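Local coordinates for probable porin (Pseudomonas aeruginosa, PDB 4FT6), which probably forms a beta-barrel channel of the OprD porin family that lets small solutes cross the outer membrane, at residues Y312-V315 with A316-I319. Numbering follows the deposited sequence.
Sequences YDFV and ALGI. With C8E ((hydroxyethyloxy)tri(ethyloxy)octane), chain B.
F314 and I319 are joined through their backbones where strand 304-313 runs out, the amide N of I319 donating to F314 O at 3.0 Å, while a type I turn from V315 to G318 is closed within that span by G318 N on V315 O. L317 N adds a weak bond to F314 O, which thereby receives two amides. G318 takes the positive phi (83°) of the Schellman position. Overlapping the start of the turn, D313 forms an Asx turn: its OD1 accepts from V315 N at 3.3 Å, on the anti side and tilted out of the carboxylate plane.

With CG anti to the backbone N (chi1 -172°), the Y312 side chain points toward 316-319 and sets its hydroxyl against A316 and L317. The OH lies 3.5 Å from A316 CB and rests equally close to L317 CD2, in van der Waals contact. The apolar pair is Y312 CE2 with L317 CG, 4.2 Å apart at the ring edge, where the two side chains cross at about a right angle. Y312 also turns its edge at CD2 into the face of F314: CD2 lies 3.4 Å above the F314 plane, over its centre, and the rings are nearly perpendicular. L317 CD1 reaches F314 CD2 at 4.2 Å.

The octyl chain of the bound C8E detergent runs over one face of Y312, its C4 3.5 Å from CE2, and its C2 touches F314 CZ. H264 also meets the tyrosine ring, and F314 packs on L322 and A324 of strand 322-334. The detergent contact is consistent with a lipid-facing surface. Together, the 6→1 bond from I319 to F314 and the 5→2 bond from G318 to V315 make a Schellman motif, set in the loop between adjacent antiparallel strands 304-313 and 322-334 of the porin beta-barrel.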
loop_
_atom_site.group_PDB
_atom_site.type_symbol
_atom_site.label_atom_id
_atom_site.label_comp_id
_atom_site.label_asym_id
_atom_site.label_seq_id
_atom_site.Cartn_x
_atom_site.Cartn_y
_atom_site.Cartn_z
ATOM N N TYR A 312 6.766 -2.387 -20.072
ATOM C CA TYR A 312 7.696 -1.819 -21.038
ATOM C C TYR A 312 8.057 -0.404 -20.650
ATOM O O TYR A 312 7.183 0.384 -20.270
ATOM C CB TYR A 312 7.155 -1.851 -22.474
ATOM C CG TYR A 312 8.196 -1.446 -23.510
ATOM C CD1 TYR A 312 9.335 -2.217 -23.715
ATOM C CD2 TYR A 312 8.035 -0.308 -24.287
ATOM C CE1 TYR A 312 10.285 -1.864 -24.648
ATOM C CE2 TYR A 312 8.982 0.058 -25.226
ATOM C CZ TYR A 312 10.108 -0.726 -25.409
ATOM O OH TYR A 312 11.057 -0.373 -26.360
ATOM N N ASP A 313 9.350 -0.103 -20.757
ATOM C CA ASP A 313 9.893 1.211 -20.443
ATOM C C ASP A 313 10.249 1.857 -21.773
ATOM O O ASP A 313 11.210 1.449 -22.424
ATOM C CB ASP A 313 11.143 1.052 -19.573
ATOM C CG ASP A 313 11.641 2.362 -19.009
ATOM O OD1 ASP A 313 11.440 3.411 -19.649
ATOM O OD2 ASP A 313 12.245 2.342 -17.918
ATOM N N PHE A 314 9.475 2.856 -22.186
ATOM C CA PHE A 314 9.614 3.405 -23.531
ATOM C C PHE A 314 10.870 4.241 -23.752
ATOM O O PHE A 314 10.980 4.918 -24.771
ATOM C CB PHE A 314 8.366 4.198 -23.929
ATOM C CG PHE A 314 7.219 3.338 -24.403
ATOM C CD1 PHE A 314 6.376 2.698 -23.494
ATOM C CD2 PHE A 314 6.979 3.178 -25.765
ATOM C CE1 PHE A 314 5.325 1.905 -23.944
ATOM C CE2 PHE A 314 5.929 2.393 -26.214
ATOM C CZ PHE A 314 5.103 1.754 -25.306
ATOM N N VAL A 315 11.814 4.198 -22.813
ATOM C CA VAL A 315 13.130 4.791 -23.056
ATOM C C VAL A 315 13.733 4.277 -24.371
ATOM O O VAL A 315 14.116 5.072 -25.234
ATOM C CB VAL A 315 14.117 4.546 -21.884
ATOM C CG1 VAL A 315 13.969 3.141 -21.331
ATOM C CG2 VAL A 315 15.546 4.785 -22.332
ATOM N N ALA A 316 13.779 2.954 -24.527
ATOM C CA ALA A 316 14.409 2.318 -25.686
ATOM C C ALA A 316 13.927 2.845 -27.038
ATOM O O ALA A 316 14.707 2.938 -27.983
ATOM C CB ALA A 316 14.238 0.816 -25.616
ATOM N N LEU A 317 12.645 3.184 -27.129
ATOM C CA LEU A 317 12.099 3.757 -28.359
ATOM C C LEU A 317 12.497 5.217 -28.554
ATOM O O LEU A 317 12.193 5.817 -29.587
ATOM C CB LEU A 317 10.579 3.633 -28.389
ATOM C CG LEU A 317 10.025 2.243 -28.685
ATOM C CD1 LEU A 317 8.747 2.364 -29.504
ATOM C CD2 LEU A 317 11.061 1.396 -29.411
ATOM N N GLY A 318 13.184 5.780 -27.564
ATOM C CA GLY A 318 13.508 7.196 -27.564
ATOM C C GLY A 318 12.382 8.074 -27.036
ATOM O O GLY A 318 12.119 9.145 -27.582
ATOM N N ILE A 319 11.703 7.608 -25.987
ATOM C CA ILE A 319 10.646 8.372 -25.325
ATOM C C ILE A 319 10.701 8.160 -23.807
ATOM O O ILE A 319 9.770 7.591 -23.223
ATOM C CB ILE A 319 9.217 7.967 -25.797
ATOM C CG1 ILE A 319 9.169 7.594 -27.285
ATOM C CG2 ILE A 319 8.209 9.081 -25.490
ATOM C CD1 ILE A 319 7.807 7.083 -27.756
HETATM C C1 C8E B . 4.100 -2.674 -25.505
HETATM C C2 C8E B . 5.202 -1.914 -26.240
HETATM C C3 C8E B . 6.295 -2.829 -26.790
HETATM C C4 C8E B . 7.383 -2.047 -27.533
HETATM C C5 C8E B . 8.295 -2.976 -28.327
HETATM C C6 C8E B . 9.308 -2.246 -29.200
HETATM C C7 C8E B . 10.294 -3.210 -29.877
HETATM C C8 C8E B . 11.392 -3.658 -28.917
HETATM O O9 C8E B . 11.986 -4.887 -29.291
HETATM C C10 C8E B . 13.329 -4.710 -29.683
#